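PDB 3GMG: UPF0749 protein MT1873 from Mycobacterium tuberculosis, which is of unknown function but belongs to the UPF0749 (DUF881) family and is probably associated with the cell membrane, this chain being its C-terminal domain. Local coordinates for residues A[24-27]-A[32-35]; A[40-45]-A[127-132]; A[56-61]-A[67-72]; A[84-89]-A[93-98]; A[117-122]-A[134-139]. One frame throughout, in Å; residues are numbered along the deposited sequence. Where two conformers were deposited one is given.

From the N terminus, interaction 1 closes a short loop between helix 20-27 and strand 33-35. Strand 37-43 then opens interaction 2, whose long loop ends at helix 125-131. Nested inside that loop are interaction 3, which sets helix 51-63 on strand 68-72, and interaction 4, the hairpin of strands 86-87 and 92-95, which touches interaction 3 through V95 and I71. Interaction 5, joining helix 112-119 to strand 135-141, starts inside the loop of interaction 2 and ends beyond it, so these two cross. Interactions 2, 3 and 5 all fasten helices to the five-stranded antiparallel sheet; interaction 1 lies toward the second subunit.

Interaction 1: residues A[24-27]-A[32-35]; sequences LSIL and GATG
The apolar part of this small contact is one methyl meeting another: I26 CG2 lies 3.9 Å from A33 CB. I26, near the end of helix 20-27, and A33, opening strand 33-35, both leave their backbones toward the opposite segment. With chi1 at -69° the CG2 branch of I26 stands anti to its own nitrogen and faces the alanine, while CG1, beside the nitrogen, is directed to the carbonyl of G32. Alanine suits position 33, where CB alone meets the isoleucine and the strand backbone can stay close to the helix.

The second approach is between carbon and oxygen: I26 CG1 passes 3.8 Å from G32 O. No hydrogen bond joins the segments. S25 OG returns to L21 O of its own helix, and T34 OG1 bonds D145 OD1. The strand pairs with strand 143-146, T34 also forms a ladder with a strand of the second subunit, and Q159 of the second subunit packs on I26.

Although residues 22-42 are predicted to form a transmembrane helix, here they fold as helix, loop and strands. With dispersion alone joining the segments, their hold is modest, and V31 and the second subunit help bury I26.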
# COMPACT_ATOMS: atom_id res chain seq x y z
N LEU A 24 -3.51 -8.74 13.92
CA LEU A 24 -2.60 -8.84 12.77
C LEU A 24 -3.30 -9.48 11.58
O LEU A 24 -3.18 -9.00 10.45
CB LEU A 24 -1.36 -9.66 13.16
CG LEU A 24 -0.23 -9.84 12.13
CD1 LEU A 24 0.37 -8.51 11.68
CD2 LEU A 24 0.85 -10.76 12.72
N SER A 25 -4.04 -10.55 11.85
CA SER A 25 -4.69 -11.31 10.78
C SER A 25 -5.76 -10.47 10.10
O SER A 25 -5.93 -10.55 8.88
CB SER A 25 -5.28 -12.61 11.32
OG SER A 25 -4.23 -13.47 11.74
N ILE A 26 -6.47 -9.65 10.87
CA ILE A 26 -7.44 -8.74 10.27
C ILE A 26 -6.74 -7.66 9.45
O ILE A 26 -7.14 -7.39 8.31
CB ILE A 26 -8.39 -8.10 11.30
CG1 ILE A 26 -9.33 -9.16 11.87
CG2 ILE A 26 -9.20 -6.97 10.63
CD1 ILE A 26 -10.12 -8.66 13.08
N LEU A 27 -5.71 -7.05 10.02
CA LEU A 27 -4.95 -6.00 9.32
C LEU A 27 -4.48 -6.42 7.93
O LEU A 27 -4.62 -5.68 6.96
CB LEU A 27 -3.71 -5.61 10.15
CG LEU A 27 -2.70 -4.67 9.50
CD1 LEU A 27 -3.30 -3.29 9.36
CD2 LEU A 27 -1.40 -4.65 10.32
N GLY A 32 -11.51 -12.91 8.09
CA GLY A 32 -12.65 -12.03 8.05
C GLY A 32 -12.74 -11.11 9.24
O GLY A 32 -12.07 -11.31 10.27
N ALA A 33 -13.58 -10.10 9.12
CA ALA A 33 -13.83 -9.13 10.17
C ALA A 33 -15.29 -8.74 10.19
O ALA A 33 -15.99 -8.83 9.18
CB ALA A 33 -12.98 -7.90 9.97
N THR A 34 -15.73 -8.30 11.35
CA THR A 34 -17.07 -7.78 11.53
C THR A 34 -17.05 -6.57 12.45
O THR A 34 -16.15 -6.42 13.31
CB THR A 34 -18.00 -8.89 12.08
OG1 THR A 34 -19.34 -8.41 12.11
CG2 THR A 34 -17.58 -9.34 13.46
N GLY A 35 -17.98 -5.66 12.27
CA GLY A 35 -18.13 -4.50 13.11
C GLY A 35 -19.08 -3.51 12.47
O GLY A 35 -19.64 -3.79 11.39

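Interaction 2: residues A[40-45]-A[127-132]; sequences ITIDDP and DGVKRV
The D44 carboxylate brings its OD1 oxygen to 4.3 Å from V132 CG2, while its polar ends are taken up by hydrogen bonds: OD1 accepts from G48 N and a water, OD2 from V49 N. Within helix 125-131 the guanidinium of R131 has D127 O above one face, 4.0 Å from its plane and over its centre. The contact lies at one end of an α+β fold of ferredoxin-like strand order, where strand 37-43 runs inside the antiparallel sheet and helix 125-131 precedes its edge strand, 135-141.

The apolar centre joins I42 and V129, whose side chains cross obliquely. Both methyls of V129 straddle I42 CG2, each 4.1 Å from it. The valine has chi1 at 169°, which sets CG1 beside the carbonyl carbon and CG2 beside the nitrogen, a fork well shaped to receive one methyl. Beta-branched residues suit both places, offering broad faces close to their backbones. Helix 51-63 closes over this group, V57 touching I42 and V53 touching V129.

A buried aspartate needs donors, and D44 has them: two amides of the loop that follows it hold the carboxylate and probably stabilise its negative charge. The water extends this network to the helix end, donating one hydrogen to D44 OD1 at 2.6 Å and the other to V132 O at 2.9 Å.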
# COMPACT_ATOMS: atom_id res chain seq x y z
N ILE A 40 -22.08 0.43 0.60
CA ILE A 40 -22.19 1.40 -0.47
C ILE A 40 -22.58 0.65 -1.72
O ILE A 40 -21.90 -0.29 -2.12
CB ILE A 40 -20.83 2.08 -0.73
CG1 ILE A 40 -20.32 2.73 0.56
CG2 ILE A 40 -20.95 3.10 -1.88
CD1 ILE A 40 -18.85 2.96 0.59
N THR A 41 -23.70 1.04 -2.32
CA THR A 41 -24.13 0.48 -3.61
C THR A 41 -23.87 1.51 -4.71
O THR A 41 -24.20 2.68 -4.55
CB THR A 41 -25.59 0.14 -3.58
OG1 THR A 41 -25.85 -0.76 -2.50
CG2 THR A 41 -26.00 -0.49 -4.90
N ILE A 42 -23.25 1.06 -5.80
CA ILE A 42 -23.04 1.92 -6.97
C ILE A 42 -23.75 1.29 -8.16
O ILE A 42 -23.38 0.18 -8.60
CB ILE A 42 -21.54 2.08 -7.30
CG1 ILE A 42 -20.83 2.80 -6.16
CG2 ILE A 42 -21.39 2.90 -8.59
CD1 ILE A 42 -19.34 2.97 -6.32
N ASP A 43 -24.79 1.96 -8.63
CA ASP A 43 -25.46 1.58 -9.87
C ASP A 43 -24.85 2.41 -10.98
O ASP A 43 -24.73 3.64 -10.86
CB ASP A 43 -26.96 1.81 -9.77
CG ASP A 43 -27.73 1.10 -10.88
OD1 ASP A 43 -27.65 -0.15 -10.98
OD2 ASP A 43 -28.43 1.79 -11.63
N ASP A 44 -24.46 1.74 -12.06
CA ASP A 44 -23.74 2.36 -13.17
C ASP A 44 -24.36 1.91 -14.49
O ASP A 44 -23.78 1.08 -15.20
CB ASP A 44 -22.27 1.96 -13.11
CG ASP A 44 -21.41 2.67 -14.15
OD1 ASP A 44 -21.85 3.71 -14.68
OD2 ASP A 44 -20.30 2.18 -14.41
N PRO A 45 -25.52 2.48 -14.82
CA PRO A 45 -26.26 2.02 -16.01
C PRO A 45 -25.66 2.39 -17.37
O PRO A 45 -26.07 1.80 -18.39
CB PRO A 45 -27.62 2.68 -15.83
CG PRO A 45 -27.31 3.93 -15.09
CD PRO A 45 -26.28 3.51 -14.09
N ASP A 127 -19.45 12.20 -6.59
CA ASP A 127 -19.67 13.15 -7.68
C ASP A 127 -19.25 12.56 -9.02
O ASP A 127 -19.91 12.82 -10.04
CB ASP A 127 -18.98 14.49 -7.39
CG ASP A 127 -19.80 15.38 -6.49
OD1 ASP A 127 -20.99 15.08 -6.24
OD2 ASP A 127 -19.26 16.41 -6.04
N GLY A 128 -18.19 11.75 -9.02
CA GLY A 128 -17.77 11.04 -10.23
C GLY A 128 -18.79 10.03 -10.72
O GLY A 128 -18.98 9.84 -11.93
N VAL A 129 -19.44 9.35 -9.78
CA VAL A 129 -20.50 8.43 -10.12
C VAL A 129 -21.67 9.18 -10.74
O VAL A 129 -22.20 8.78 -11.79
CB VAL A 129 -20.97 7.64 -8.88
CG1 VAL A 129 -22.25 6.88 -9.20
CG2 VAL A 129 -19.86 6.70 -8.37
N LYS A 130 -22.06 10.28 -10.11
CA LYS A 130 -23.19 11.06 -10.56
C LYS A 130 -22.95 11.63 -11.95
O LYS A 130 -23.88 11.69 -12.77
CB LYS A 130 -23.49 12.20 -9.59
CG LYS A 130 -24.10 11.77 -8.28
CD LYS A 130 -24.26 12.97 -7.36
CE LYS A 130 -25.01 12.65 -6.09
NZ LYS A 130 -24.95 13.79 -5.10
N ARG A 131 -21.72 12.05 -12.24
CA ARG A 131 -21.48 12.77 -13.49
C ARG A 131 -21.57 11.85 -14.71
O ARG A 131 -21.76 12.32 -15.83
CB ARG A 131 -20.15 13.54 -13.46
CG ARG A 131 -18.92 12.81 -13.90
CD ARG A 131 -17.77 13.82 -14.11
NE ARG A 131 -17.72 14.81 -13.03
CZ ARG A 131 -16.99 14.71 -11.92
NH1 ARG A 131 -16.17 13.68 -11.70
NH2 ARG A 131 -17.06 15.68 -11.00
N VAL A 132 -21.44 10.54 -14.48
CA VAL A 132 -21.56 9.57 -15.57
C VAL A 132 -22.94 8.89 -15.57
O VAL A 132 -23.12 7.87 -16.23
CB VAL A 132 -20.37 8.54 -15.58
CG1 VAL A 132 -19.04 9.25 -15.77
CG2 VAL A 132 -20.33 7.69 -14.29
O HOH W 1 -23.81 5.20 -15.50

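Interaction 3: residues A[56-61]-A[67-72]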
# COMPACT_ATOMS: atom_id res chain seq x y z
N ASP A 56 -10.81 6.11 -5.88
CA ASP A 56 -11.27 7.21 -5.00
C ASP A 56 -12.20 6.73 -3.87
O ASP A 56 -12.10 7.19 -2.73
CB ASP A 56 -11.99 8.31 -5.80
CG ASP A 56 -11.06 9.13 -6.70
OD1 ASP A 56 -9.82 9.06 -6.56
OD2 ASP A 56 -11.60 9.85 -7.57
N VAL A 57 -13.11 5.80 -4.17
CA VAL A 57 -14.00 5.26 -3.14
C VAL A 57 -13.14 4.63 -2.04
O VAL A 57 -13.36 4.87 -0.85
CB VAL A 57 -14.97 4.18 -3.72
CG1 VAL A 57 -15.65 3.40 -2.58
CG2 VAL A 57 -16.01 4.78 -4.63
N ILE A 58 -12.18 3.82 -2.43
CA ILE A 58 -11.34 3.09 -1.47
C ILE A 58 -10.55 4.09 -0.63
O ILE A 58 -10.48 3.96 0.60
CB ILE A 58 -10.38 2.13 -2.20
CG1 ILE A 58 -11.16 1.00 -2.89
CG2 ILE A 58 -9.37 1.51 -1.23
CD1 ILE A 58 -10.31 0.24 -3.89
N ASN A 59 -9.97 5.08 -1.28
CA ASN A 59 -9.13 6.04 -0.55
C ASN A 59 -9.94 6.95 0.36
O ASN A 59 -9.48 7.33 1.44
CB ASN A 59 -8.28 6.85 -1.53
CG ASN A 59 -7.10 6.07 -2.08
OD1 ASN A 59 -6.58 5.18 -1.39
ND2 ASN A 59 -6.67 6.40 -3.29
N GLU A 60 -11.15 7.30 -0.05
CA GLU A 60 -12.05 8.07 0.82
C GLU A 60 -12.40 7.26 2.07
O GLU A 60 -12.41 7.78 3.19
CB GLU A 60 -13.31 8.51 0.07
CG GLU A 60 -13.02 9.62 -0.93
CD GLU A 60 -14.13 9.87 -1.91
OE1 GLU A 60 -15.30 9.60 -1.57
OE2 GLU A 60 -13.82 10.33 -3.03
N LEU A 61 -12.71 5.98 1.90
CA LEU A 61 -13.05 5.13 3.03
C LEU A 61 -11.85 4.95 3.97
O LEU A 61 -12.01 4.98 5.18
CB LEU A 61 -13.58 3.76 2.56
CG LEU A 61 -14.94 3.81 1.85
CD1 LEU A 61 -15.19 2.46 1.17
CD2 LEU A 61 -16.06 4.18 2.83
N GLU A 67 -11.34 0.07 8.56
CA GLU A 67 -10.42 -0.97 9.04
C GLU A 67 -10.46 -2.27 8.24
O GLU A 67 -9.61 -3.15 8.40
CB GLU A 67 -10.68 -1.23 10.53
CG GLU A 67 -10.44 0.04 11.35
CD GLU A 67 -10.72 -0.10 12.83
OE1 GLU A 67 -11.31 -1.12 13.23
OE2 GLU A 67 -10.31 0.81 13.60
N ALA A 68 -11.49 -2.42 7.39
CA ALA A 68 -11.60 -3.53 6.48
C ALA A 68 -12.51 -3.06 5.37
O ALA A 68 -13.47 -2.33 5.62
CB ALA A 68 -12.18 -4.78 7.18
N ILE A 69 -12.19 -3.44 4.13
CA ILE A 69 -12.97 -3.07 2.96
C ILE A 69 -13.07 -4.27 2.03
O ILE A 69 -12.08 -4.97 1.80
CB ILE A 69 -12.35 -1.87 2.19
CG1 ILE A 69 -12.21 -0.65 3.10
CG2 ILE A 69 -13.20 -1.47 0.96
CD1 ILE A 69 -11.43 0.51 2.45
N GLN A 70 -14.28 -4.50 1.51
CA GLN A 70 -14.52 -5.55 0.53
C GLN A 70 -15.30 -4.96 -0.63
O GLN A 70 -16.24 -4.21 -0.43
CB GLN A 70 -15.33 -6.66 1.18
CG GLN A 70 -15.64 -7.85 0.30
CD GLN A 70 -16.23 -8.98 1.09
OE1 GLN A 70 -15.74 -9.36 2.16
NE2 GLN A 70 -17.28 -9.58 0.54
N ILE A 71 -14.91 -5.30 -1.86
CA ILE A 71 -15.65 -4.86 -3.05
C ILE A 71 -16.32 -6.07 -3.68
O ILE A 71 -15.64 -7.05 -3.97
CB ILE A 71 -14.71 -4.19 -4.06
CG1 ILE A 71 -14.05 -2.97 -3.41
CG2 ILE A 71 -15.48 -3.77 -5.32
CD1 ILE A 71 -12.94 -2.35 -4.23
N ASN A 72 -17.64 -6.01 -3.85
CA ASN A 72 -18.43 -7.10 -4.43
C ASN A 72 -19.05 -6.65 -5.75
O ASN A 72 -19.37 -5.48 -5.94
CB ASN A 72 -19.60 -7.47 -3.52
CG ASN A 72 -19.18 -8.13 -2.20
OD1 ASN A 72 -18.11 -8.68 -2.09
ND2 ASN A 72 -20.09 -8.13 -1.22
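In the β-α-β unit formed by strand 37-43, helix 51-63 and strand 68-72, the return of the chain lays I58 and L61 of the helix over I69 and I71 of the strand. The two short axes approach to 10.1 Å and run nearly antiparallel, at 161°, as expected for a helix followed directly by its strand.

I58 and I71 meet through their delta methyls, CD1 to CD1 at 3.7 Å, with the side chains crossing at about a right angle. The other strand isoleucine meets the helix nearer its C-terminal end: I69 CD1 lies 3.9 Å from L61 CB and 4.0 Å from the backbone oxygen I58 O. I69 is extended, with chi2 at 172°, and this carries its terminal methyl out to the helix surface. I58 CG2 sits farther from the same methyl, at 4.3 Å.

Strand 104-109 lies between strands 37-43 and 68-72, so the crossover skips one strand, as in the ferredoxin-like βαββαβ topology. Alternation along the strand then sorts the residues: I69 and I71 turn to the helix, whereas Q70 turns to the other face. There Q70 NE2 donates to N72 OD1 at 2.9 Å, almost straight at 172°, in the carbonyl plane and on a lone pair. Q70 OE1 accepts from A148 N, and N72 OD1 also bonds S77 OG, which together would fix the rotation of both amides. Long isoleucines suit the inner face because they bridge the gap between helix and sheet, and L61 reaches beyond them to I106 and to L115 of helix 112-119.

Interaction 4: residues A[84-89]-A[93-98]; sequences TWVVGV and LTVDTK
V87 and T94 form an antiparallel hydrogen-bonded pair, V87 N giving to T94 O at 3.0 Å and T94 N to V87 O at 2.8 Å, between the non-hydrogen-bonded pairs V86-V95 and G88-L93. G88, with phi at 113°, has backbone angles that call for glycine, and the chain turns a corner there.

D96 grips T84 and W85 with both oxygens. OD2 takes the hydroxyl of T84 OG1 at 2.6 Å on its syn lone pair, while OD1 accepts W85 N at 2.9 Å, 21° out of the carboxylate plane. T84 OG1 also bonds G81 N. Aspartate suits position 96 because its short carboxylate can take a hydroxyl and an amide at once while its backbone holds the positive phi of the turn. D96 N returns a longer bond to W85 O, 3.2 Å.

This is a β hairpin of strands 86-87 and 92-95, which a type I' turn from V95 to K98 extends into a third strand. The indole of W85, held at chi1 47°, folds over the turn, with D96 N 3.7 Å above one face toward its rim. V86 and V95 share the other sheet face, V86 against helix 51-63.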
# COMPACT_ATOMS: atom_id res chain seq x y z
N THR A 84 -3.82 -3.14 -3.18
CA THR A 84 -4.91 -3.36 -4.11
C THR A 84 -4.85 -2.36 -5.25
O THR A 84 -4.60 -1.18 -5.03
CB THR A 84 -6.28 -3.25 -3.40
OG1 THR A 84 -6.48 -4.44 -2.63
CG2 THR A 84 -7.41 -3.09 -4.41
N TRP A 85 -5.05 -2.86 -6.46
CA TRP A 85 -5.05 -2.03 -7.67
C TRP A 85 -6.35 -2.23 -8.41
O TRP A 85 -6.98 -3.29 -8.30
CB TRP A 85 -3.86 -2.37 -8.59
CG TRP A 85 -3.61 -3.85 -8.85
CD1 TRP A 85 -2.71 -4.66 -8.21
CD2 TRP A 85 -4.27 -4.69 -9.82
NE1 TRP A 85 -2.77 -5.94 -8.71
CE2 TRP A 85 -3.72 -5.99 -9.69
CE3 TRP A 85 -5.28 -4.48 -10.77
CZ2 TRP A 85 -4.14 -7.06 -10.49
CZ3 TRP A 85 -5.70 -5.55 -11.55
CH2 TRP A 85 -5.12 -6.82 -11.41
N VAL A 86 -6.74 -1.22 -9.17
CA VAL A 86 -7.92 -1.29 -10.02
C VAL A 86 -7.55 -0.83 -11.43
O VAL A 86 -7.01 0.26 -11.61
CB VAL A 86 -9.06 -0.39 -9.49
CG1 VAL A 86 -10.34 -0.61 -10.31
CG2 VAL A 86 -9.31 -0.65 -8.00
N VAL A 87 -7.84 -1.68 -12.41
CA VAL A 87 -7.64 -1.32 -13.82
C VAL A 87 -8.91 -1.67 -14.59
O VAL A 87 -9.88 -2.16 -14.02
CB VAL A 87 -6.41 -2.04 -14.44
CG1 VAL A 87 -5.15 -1.69 -13.68
CG2 VAL A 87 -6.62 -3.54 -14.49
N GLY A 88 -8.90 -1.38 -15.88
CA GLY A 88 -10.00 -1.72 -16.74
C GLY A 88 -10.75 -0.53 -17.27
O GLY A 88 -10.19 0.56 -17.42
N VAL A 89 -12.03 -0.73 -17.53
CA VAL A 89 -12.87 0.27 -18.17
C VAL A 89 -14.25 0.26 -17.54
O VAL A 89 -14.59 -0.70 -16.84
CB VAL A 89 -13.00 -0.02 -19.69
CG1 VAL A 89 -11.64 0.17 -20.39
CG2 VAL A 89 -13.54 -1.44 -19.94
N LEU A 93 -14.26 -3.65 -14.43
CA LEU A 93 -13.15 -3.23 -13.59
C LEU A 93 -12.44 -4.46 -13.01
O LEU A 93 -13.09 -5.31 -12.38
CB LEU A 93 -13.67 -2.38 -12.43
CG LEU A 93 -14.41 -1.09 -12.77
CD1 LEU A 93 -14.81 -0.37 -11.50
CD2 LEU A 93 -13.58 -0.16 -13.64
N THR A 94 -11.13 -4.56 -13.21
CA THR A 94 -10.35 -5.65 -12.64
C THR A 94 -9.72 -5.14 -11.35
O THR A 94 -8.91 -4.22 -11.35
CB THR A 94 -9.25 -6.16 -13.62
OG1 THR A 94 -9.88 -6.55 -14.85
CG2 THR A 94 -8.52 -7.36 -13.04
N VAL A 95 -10.13 -5.75 -10.24
CA VAL A 95 -9.60 -5.43 -8.92
C VAL A 95 -8.82 -6.63 -8.40
O VAL A 95 -9.40 -7.70 -8.18
CB VAL A 95 -10.74 -5.08 -7.92
CG1 VAL A 95 -10.15 -4.57 -6.61
CG2 VAL A 95 -11.70 -4.02 -8.52
N ASP A 96 -7.51 -6.49 -8.26
CA ASP A 96 -6.64 -7.59 -7.82
C ASP A 96 -6.93 -8.91 -8.57
O ASP A 96 -7.15 -9.96 -7.98
CB ASP A 96 -6.75 -7.77 -6.30
CG ASP A 96 -6.23 -6.57 -5.54
OD1 ASP A 96 -5.57 -5.70 -6.16
OD2 ASP A 96 -6.48 -6.48 -4.32
N THR A 97 -6.96 -8.81 -9.90
CA THR A 97 -7.19 -9.93 -10.84
C THR A 97 -8.64 -10.35 -11.01
O THR A 97 -8.93 -11.15 -11.90
CB THR A 97 -6.35 -11.22 -10.52
OG1 THR A 97 -7.00 -12.00 -9.51
CG2 THR A 97 -4.91 -10.88 -10.12
N LYS A 98 -9.55 -9.85 -10.18
CA LYS A 98 -10.96 -10.20 -10.32
C LYS A 98 -11.70 -9.16 -11.14
O LYS A 98 -11.71 -7.97 -10.82
CB LYS A 98 -11.61 -10.36 -8.95
CG LYS A 98 -10.98 -11.46 -8.14
CD LYS A 98 -11.92 -11.99 -7.11
CE LYS A 98 -11.27 -13.08 -6.30
NZ LYS A 98 -12.03 -13.33 -5.06

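Interaction 5: residues A[117-122]-A[134-139]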
# COMPACT_ATOMS: atom_id res chain seq x y z
N ALA A 117 -19.99 10.37 5.92
CA ALA A 117 -19.56 11.75 5.66
C ALA A 117 -18.54 11.82 4.54
O ALA A 117 -18.64 12.69 3.66
CB ALA A 117 -19.00 12.40 6.93
N ALA A 118 -17.57 10.89 4.54
CA ALA A 118 -16.56 10.86 3.50
C ALA A 118 -17.20 10.70 2.14
O ALA A 118 -16.82 11.37 1.18
CB ALA A 118 -15.53 9.75 3.74
N MET A 119 -18.19 9.81 2.06
CA MET A 119 -18.87 9.61 0.78
C MET A 119 -19.57 10.86 0.27
O MET A 119 -19.70 11.03 -0.93
CB MET A 119 -19.85 8.44 0.84
CG MET A 119 -19.22 7.06 0.94
SD MET A 119 -18.12 6.54 -0.42
CE MET A 119 -16.65 6.94 0.45
N ASN A 120 -20.00 11.74 1.18
CA ASN A 120 -20.73 12.94 0.80
C ASN A 120 -19.87 14.20 0.58
O ASN A 120 -20.41 15.26 0.32
CB ASN A 120 -21.81 13.21 1.85
CG ASN A 120 -22.91 12.16 1.80
OD1 ASN A 120 -23.31 11.72 0.72
ND2 ASN A 120 -23.40 11.74 2.97
N ILE A 121 -18.56 14.07 0.60
CA ILE A 121 -17.69 15.23 0.39
C ILE A 121 -17.72 15.56 -1.10
O ILE A 121 -17.50 14.67 -1.94
CB ILE A 121 -16.26 14.94 0.85
CG1 ILE A 121 -16.22 14.73 2.36
CG2 ILE A 121 -15.32 16.10 0.49
CD1 ILE A 121 -14.88 14.24 2.84
N PRO A 122 -17.99 16.83 -1.45
CA PRO A 122 -18.02 17.17 -2.87
C PRO A 122 -16.67 17.00 -3.54
O PRO A 122 -15.62 17.17 -2.91
CB PRO A 122 -18.46 18.65 -2.88
CG PRO A 122 -18.93 18.96 -1.54
CD PRO A 122 -18.29 17.98 -0.59
N GLY A 134 -24.60 7.59 -12.95
CA GLY A 134 -24.82 6.58 -11.92
C GLY A 134 -25.41 7.13 -10.63
O GLY A 134 -25.69 8.33 -10.50
N ARG A 135 -25.62 6.23 -9.68
CA ARG A 135 -26.22 6.54 -8.38
C ARG A 135 -25.43 5.80 -7.31
O ARG A 135 -25.07 4.66 -7.54
CB ARG A 135 -27.66 5.99 -8.30
CG ARG A 135 -28.75 7.02 -8.40
CD ARG A 135 -29.97 6.55 -7.61
NE ARG A 135 -30.28 5.13 -7.84
CZ ARG A 135 -30.79 4.33 -6.91
NH1 ARG A 135 -31.02 4.82 -5.70
NH2 ARG A 135 -31.06 3.05 -7.17
N MET A 136 -25.25 6.42 -6.16
CA MET A 136 -24.69 5.77 -4.99
C MET A 136 -25.71 5.79 -3.88
O MET A 136 -26.36 6.81 -3.64
CB MET A 136 -23.42 6.51 -4.52
CG MET A 136 -22.68 5.87 -3.33
SD MET A 136 -21.19 6.85 -2.72
CE MET A 136 -20.01 6.41 -4.01
N VAL A 137 -25.85 4.66 -3.19
CA VAL A 137 -26.64 4.55 -1.96
C VAL A 137 -25.67 4.18 -0.84
O VAL A 137 -24.87 3.26 -0.98
CB VAL A 137 -27.76 3.49 -2.05
CG1 VAL A 137 -28.53 3.39 -0.73
CG2 VAL A 137 -28.69 3.81 -3.22
N VAL A 138 -25.74 4.89 0.28
CA VAL A 138 -24.86 4.67 1.43
C VAL A 138 -25.71 4.25 2.62
O VAL A 138 -26.53 5.02 3.11
CB VAL A 138 -24.10 5.98 1.78
CG1 VAL A 138 -23.18 5.75 2.96
CG2 VAL A 138 -23.29 6.46 0.59
N GLN A 139 -25.53 3.02 3.07
CA GLN A 139 -26.28 2.48 4.20
C GLN A 139 -25.35 2.32 5.41
O GLN A 139 -24.45 1.50 5.41
CB GLN A 139 -26.89 1.12 3.82
CG GLN A 139 -27.61 0.41 4.96
CD GLN A 139 -28.90 1.11 5.33
OE1 GLN A 139 -29.85 1.12 4.54
NE2 GLN A 139 -28.92 1.77 6.49
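Two bends in the M119 chain, chi2 at -60° and chi3 at 99°, curl its thioether so that the sulfur meets M136 while the terminal methyl turns back toward helix 51-63. M136, by contrast, stretches out with chi1 and chi2 both at -177°, sending its sulfur up from the strand. The two sulfurs come to 3.8 Å, SD to SD, and the side chains cross at about a right angle. M136 CE adds a looser approach, 4.1 Å from M119 SD.

Nearer the M119 backbone, its CB rests 4.0 Å from V138 CG2. M136 and V138 alternate with residues facing the opposite side of the strand, so both present themselves to the helix, with the valine serving as a short, stiff support beside the flexible thioether. Methionine suits position 119 because its unbranched, flexible chain can bend to meet several partners at once: M119 CE also packs on L61 CD2, and I40 touches both methionines.

Polar contacts stay at the helix end. N120 is the first residue to leave helical angles, and Q126 NE2 bonds both M119 O and N120 OD1.

Strand 135-141 borders strand 37-43 at the edge of the antiparallel sheet, with helix 112-119 laid over it; such a helix-on-sheet layer is characteristic of the second half of a ferredoxin-like βαββαβ fold.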